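Local coordinates for HcgC (Methanococcus maripaludis S2, PDB 5O4J), which probably transfers a methyl group from S-adenosylmethionine to a carbon of a pyridinol precursor during biosynthesis of the [Fe]-hydrogenase cofactor, at residues K159-K170 against N249-F260. Residues are numbered along the deposited sequence; the frame is centred on the assembly and turned at random.
With LI (lithium ion), chain I; SO4 (sulfate ion), chain P.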
loop_
_atom_site.group_PDB
_atom_site.type_symbol
_atom_site.label_atom_id
_atom_site.label_comp_id
_atom_site.label_asym_id
_atom_site.label_seq_id
_atom_site.Cartn_x
_atom_site.Cartn_y
_atom_site.Cartn_z
ATOM N N LYS A 159 19.815 -32.343 -18.819
ATOM C CA LYS A 159 18.538 -31.768 -18.426
ATOM C C LYS A 159 18.847 -30.545 -17.579
ATOM O O LYS A 159 19.700 -30.614 -16.691
ATOM C CB LYS A 159 17.716 -32.791 -17.644
ATOM C CG LYS A 159 16.329 -32.361 -17.203
ATOM C CD LYS A 159 15.860 -33.332 -16.128
ATOM C CE LYS A 159 14.371 -33.371 -15.951
ATOM N NZ LYS A 159 14.052 -34.363 -14.887
ATOM N N LYS A 160 18.205 -29.420 -17.892
ATOM C CA LYS A 160 18.504 -28.142 -17.252
ATOM C C LYS A 160 17.226 -27.545 -16.689
ATOM O O LYS A 160 16.170 -27.624 -17.324
ATOM C CB LYS A 160 19.122 -27.175 -18.259
ATOM C CG LYS A 160 20.432 -27.660 -18.841
ATOM C CD LYS A 160 20.963 -26.687 -19.875
ATOM C CE LYS A 160 22.133 -27.281 -20.627
ATOM N NZ LYS A 160 22.748 -26.288 -21.539
ATOM N N GLY A 161 17.317 -26.947 -15.507
ATOM C CA GLY A 161 16.163 -26.322 -14.888
ATOM C C GLY A 161 16.556 -25.057 -14.155
ATOM O O GLY A 161 17.683 -24.914 -13.679
ATOM N N VAL A 162 15.600 -24.135 -14.065
ATOM C CA VAL A 162 15.781 -22.869 -13.365
ATOM C C VAL A 162 14.774 -22.823 -12.227
ATOM O O VAL A 162 13.563 -22.873 -12.465
ATOM C CB VAL A 162 15.606 -21.664 -14.304
ATOM C CG1 VAL A 162 15.748 -20.358 -13.534
ATOM C CG2 VAL A 162 16.613 -21.720 -15.430
ATOM N N LEU A 163 15.271 -22.714 -10.993
ATOM C CA LEU A 163 14.409 -22.682 -9.818
ATOM C C LEU A 163 13.930 -21.257 -9.581
ATOM O O LEU A 163 14.741 -20.356 -9.340
ATOM C CB LEU A 163 15.166 -23.210 -8.599
ATOM C CG LEU A 163 14.445 -23.086 -7.259
ATOM C CD1 LEU A 163 13.198 -23.945 -7.210
ATOM C CD2 LEU A 163 15.409 -23.439 -6.144
ATOM N N LYS A 164 12.623 -21.052 -9.657
ATOM C CA LYS A 164 12.024 -19.738 -9.498
ATOM C C LYS A 164 11.118 -19.738 -8.274
ATOM O O LYS A 164 10.452 -20.737 -7.982
ATOM C CB LYS A 164 11.227 -19.341 -10.745
ATOM C CG LYS A 164 12.048 -19.346 -12.044
ATOM C CD LYS A 164 11.152 -19.068 -13.255
ATOM C CE LYS A 164 11.958 -18.966 -14.551
ATOM N NZ LYS A 164 12.918 -17.818 -14.578
ATOM N N THR A 165 11.086 -18.616 -7.563
ATOM C CA THR A 165 10.243 -18.499 -6.382
ATOM C C THR A 165 9.680 -17.090 -6.319
ATOM O O THR A 165 10.437 -16.113 -6.276
ATOM C CB THR A 165 11.018 -18.834 -5.101
ATOM O OG1 THR A 165 11.692 -20.094 -5.240
ATOM C CG2 THR A 165 10.063 -18.926 -3.929
ATOM N N TYR A 166 8.350 -16.997 -6.287
ATOM C CA TYR A 166 7.647 -15.726 -6.245
ATOM C C TYR A 166 6.562 -15.783 -5.180
ATOM O O TYR A 166 6.202 -16.850 -4.671
ATOM C CB TYR A 166 6.991 -15.384 -7.586
ATOM C CG TYR A 166 7.903 -15.514 -8.776
ATOM C CD1 TYR A 166 8.970 -14.649 -8.957
ATOM C CD2 TYR A 166 7.682 -16.497 -9.737
ATOM C CE1 TYR A 166 9.804 -14.769 -10.060
ATOM C CE2 TYR A 166 8.507 -16.618 -10.839
ATOM C CZ TYR A 166 9.558 -15.763 -10.997
ATOM O OH TYR A 166 10.369 -15.898 -12.109
ATOM N N ARG A 167 6.014 -14.617 -4.876
ATOM C CA ARG A 167 4.837 -14.519 -4.023
ATOM C C ARG A 167 3.621 -14.220 -4.897
ATOM O O ARG A 167 3.606 -13.236 -5.649
ATOM C CB ARG A 167 5.030 -13.440 -2.957
ATOM C CG ARG A 167 6.224 -13.710 -2.048
ATOM C CD ARG A 167 6.174 -12.858 -0.777
ATOM N NE ARG A 167 6.298 -11.443 -1.094
ATOM C CZ ARG A 167 5.604 -10.463 -0.528
ATOM N NH1 ARG A 167 5.822 -9.212 -0.896
ATOM N NH2 ARG A 167 4.695 -10.720 0.396
ATOM N N SER A 168 2.607 -15.080 -4.823
ATOM C CA SER A 168 1.383 -14.836 -5.569
ATOM C C SER A 168 0.750 -13.527 -5.113
ATOM O O SER A 168 0.571 -13.296 -3.917
ATOM C CB SER A 168 0.412 -16.002 -5.369
ATOM O OG SER A 168 -0.106 -16.001 -4.051
ATOM N N SER A 169 0.446 -12.655 -6.071
ATOM C CA SER A 169 -0.233 -11.372 -5.893
ATOM C C SER A 169 0.583 -10.298 -5.181
ATOM O O SER A 169 0.048 -9.213 -4.945
ATOM C CB SER A 169 -1.560 -11.521 -5.138
ATOM O OG SER A 169 -2.478 -12.262 -5.915
ATOM N N LYS A 170 1.840 -10.550 -4.821
ATOM C CA LYS A 170 2.615 -9.592 -4.048
ATOM C C LYS A 170 3.977 -9.381 -4.688
ATOM O O LYS A 170 4.518 -10.276 -5.339
ATOM C CB LYS A 170 2.805 -10.066 -2.596
ATOM C CG LYS A 170 1.503 -10.211 -1.830
ATOM C CD LYS A 170 0.893 -8.859 -1.544
ATOM C CE LYS A 170 -0.149 -8.951 -0.438
ATOM N NZ LYS A 170 -0.699 -7.612 -0.089
ATOM N N ASN A 249 0.170 -15.079 4.263
ATOM C CA ASN A 249 1.267 -14.525 3.482
ATOM C C ASN A 249 2.347 -15.563 3.208
ATOM O O ASN A 249 2.946 -15.558 2.128
ATOM C CB ASN A 249 1.831 -13.297 4.182
ATOM C CG ASN A 249 1.091 -12.053 3.791
ATOM O OD1 ASN A 249 1.076 -11.693 2.617
ATOM N ND2 ASN A 249 0.461 -11.400 4.749
ATOM N N ILE A 250 2.599 -16.471 4.158
ATOM C CA ILE A 250 3.506 -17.586 3.899
ATOM C C ILE A 250 2.994 -18.431 2.737
ATOM O O ILE A 250 3.768 -18.858 1.872
ATOM C CB ILE A 250 3.691 -18.438 5.168
ATOM C CG1 ILE A 250 4.398 -17.623 6.248
ATOM C CG2 ILE A 250 4.485 -19.723 4.843
ATOM C CD1 ILE A 250 4.273 -18.195 7.636
ATOM N N SER A 251 1.683 -18.690 2.695
ATOM C CA SER A 251 1.128 -19.557 1.657
ATOM C C SER A 251 1.228 -18.949 0.262
ATOM O O SER A 251 1.122 -19.683 -0.730
ATOM C CB SER A 251 -0.339 -19.897 1.958
ATOM O OG SER A 251 -1.186 -18.791 1.705
ATOM N N ARG A 252 1.451 -17.637 0.152
ATOM C CA ARG A 252 1.558 -17.040 -1.176
ATOM C C ARG A 252 2.853 -17.428 -1.873
ATOM O O ARG A 252 2.944 -17.302 -3.104
ATOM C CB ARG A 252 1.442 -15.519 -1.077
ATOM C CG ARG A 252 0.076 -15.044 -0.605
ATOM C CD ARG A 252 -0.025 -13.532 -0.720
ATOM N NE ARG A 252 -1.386 -13.047 -0.495
ATOM C CZ ARG A 252 -2.380 -13.145 -1.370
ATOM N NH1 ARG A 252 -3.577 -12.662 -1.056
ATOM N NH2 ARG A 252 -2.191 -13.730 -2.548
ATOM N N VAL A 253 3.854 -17.907 -1.133
ATOM C CA VAL A 253 5.113 -18.294 -1.761
ATOM C C VAL A 253 4.874 -19.497 -2.660
ATOM O O VAL A 253 4.251 -20.491 -2.255
ATOM C CB VAL A 253 6.192 -18.584 -0.709
ATOM C CG1 VAL A 253 7.487 -19.053 -1.373
ATOM C CG2 VAL A 253 6.454 -17.339 0.122
ATOM N N ASP A 254 5.340 -19.391 -3.895
ATOM C CA ASP A 254 5.201 -20.425 -4.910
ATOM C C ASP A 254 6.572 -20.641 -5.532
ATOM O O ASP A 254 7.147 -19.699 -6.089
ATOM C CB ASP A 254 4.180 -19.978 -5.955
ATOM C CG ASP A 254 3.733 -21.091 -6.859
ATOM O OD1 ASP A 254 3.987 -22.271 -6.533
ATOM O OD2 ASP A 254 3.123 -20.769 -7.897
ATOM N N SER A 255 7.120 -21.851 -5.382
ATOM C CA SER A 255 8.431 -22.212 -5.913
ATOM C C SER A 255 8.290 -23.327 -6.936
ATOM O O SER A 255 7.522 -24.274 -6.736
ATOM C CB SER A 255 9.378 -22.668 -4.802
ATOM O OG SER A 255 10.698 -22.762 -5.296
ATOM N N PHE A 256 9.014 -23.213 -8.044
ATOM C CA PHE A 256 8.922 -24.235 -9.082
ATOM C C PHE A 256 10.167 -24.177 -9.946
ATOM O O PHE A 256 10.798 -23.124 -10.080
ATOM C CB PHE A 256 7.661 -24.065 -9.938
ATOM C CG PHE A 256 7.473 -22.675 -10.483
ATOM C CD1 PHE A 256 6.829 -21.701 -9.722
ATOM C CD2 PHE A 256 7.928 -22.344 -11.749
ATOM C CE1 PHE A 256 6.651 -20.418 -10.223
ATOM C CE2 PHE A 256 7.760 -21.066 -12.250
ATOM C CZ PHE A 256 7.112 -20.107 -11.489
ATOM N N VAL A 257 10.526 -25.320 -10.523
ATOM C CA VAL A 257 11.623 -25.383 -11.473
ATOM C C VAL A 257 11.034 -25.373 -12.873
ATOM O O VAL A 257 10.212 -26.232 -13.227
ATOM C CB VAL A 257 12.511 -26.617 -11.259
ATOM C CG1 VAL A 257 13.699 -26.548 -12.239
ATOM C CG2 VAL A 257 13.003 -26.689 -9.822
ATOM N N LYS A 258 11.448 -24.397 -13.664
ATOM C CA LYS A 258 11.070 -24.330 -15.066
ATOM C C LYS A 258 12.153 -25.017 -15.886
ATOM O O LYS A 258 13.325 -24.632 -15.828
ATOM C CB LYS A 258 10.883 -22.888 -15.522
ATOM C CG LYS A 258 10.414 -22.786 -16.967
ATOM C CD LYS A 258 10.364 -21.364 -17.456
ATOM C CE LYS A 258 10.054 -21.346 -18.945
ATOM N NZ LYS A 258 10.102 -19.976 -19.513
ATOM N N GLU A 259 11.764 -26.017 -16.661
ATOM C CA GLU A 259 12.740 -26.680 -17.502
ATOM C C GLU A 259 13.236 -25.716 -18.563
ATOM O O GLU A 259 12.460 -24.975 -19.172
ATOM C CB GLU A 259 12.152 -27.929 -18.152
ATOM C CG GLU A 259 13.205 -28.717 -18.927
ATOM C CD GLU A 259 12.803 -30.155 -19.193
ATOM O OE1 GLU A 259 13.348 -30.752 -20.144
ATOM O OE2 GLU A 259 11.953 -30.690 -18.449
ATOM N N PHE A 260 14.547 -25.710 -18.756
ATOM C CA PHE A 260 15.203 -24.914 -19.782
ATOM C C PHE A 260 15.439 -25.854 -20.957
ATOM O O PHE A 260 16.285 -26.747 -20.877
ATOM C CB PHE A 260 16.514 -24.343 -19.242
ATOM C CG PHE A 260 17.238 -23.442 -20.195
ATOM C CD1 PHE A 260 16.873 -22.113 -20.327
ATOM C CD2 PHE A 260 18.289 -23.924 -20.961
ATOM C CE1 PHE A 260 17.547 -21.280 -21.202
ATOM C CE2 PHE A 260 18.964 -23.096 -21.838
ATOM C CZ PHE A 260 18.592 -21.774 -21.960
HETATM LI LI LI I . -2.582 -14.524 -7.074
HETATM S S SO4 P . 11.839 -17.060 -18.431
HETATM O O1 SO4 P . 11.982 -18.497 -18.124
HETATM O O2 SO4 P . 12.393 -16.800 -19.775
HETATM O O3 SO4 P . 10.404 -16.701 -18.401
HETATM O O4 SO4 P . 12.582 -16.260 -17.431
HETATM O O HOH W 1 16.756 -29.341 -20.341
HETATM O O HOH W 2 3.050 -12.949 1.088
HETATM O O HOH W 3 -2.509 -16.881 -7.169
#
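Lys164 and Phe256 face each other at the middle of an antiparallel pairing between strands 159-167 and 253-259, the latter the outermost strand within this chain of an otherwise parallel Rossmann-type sheet; strand 130-134 flanks 159-167 on its other side. Backbone bonds run from Lys160 O, which accepts Phe260 N at 2.9 Å, through Val162-Lys258, Lys164-Phe256 and Tyr166-Asp254, three hydrogen-bonded pairs with two bonds each. Beyond the strand, Ser168 N reaches Arg252 O at 2.8 Å.

Leu163, Thr165, Val253, Ser255 and Val257 share one face, where Lys29 of helix 18-37, a residue of the S-adenosyl-L-homocysteine site, touches Thr165 and Ser255. Ser255 OG, anti to its own N (chi1 -169°), gives its proton to Thr165 OG1 at 2.8 Å. Thr165 CG2 meets Val253 CG1 at 3.6 Å, and the Leu163 and Val257 side chains cross at about a right angle, CD1 against CG2.

On the opposite face Phe256 CZ comes to the edge of the Tyr166 ring, 3.8 Å from CE2. Lys164 CD passes Phe256 CE2; its amine salt-bridges Asp135, that of Lys258 Asp151 of a second subunit, and both bind a sulfate, probably from the crystallisation liquor, shared with that subunit's same two lysines.

At the turn, Arg252 extends alongside Ser168, its NH2 making a weak, bent bond (135°) to Ser168 O, and its CD packs on Lys170 CG. An alanine here is likely to leave Ser168 O without this donor and Lys170 CG without its packing partner. Ser169 OG, also hydrogen-bonded to Glu194 O of a third subunit, binds the lithium ion at 2.5 Å; a water oxygen lies 2.4 Å from the same ion.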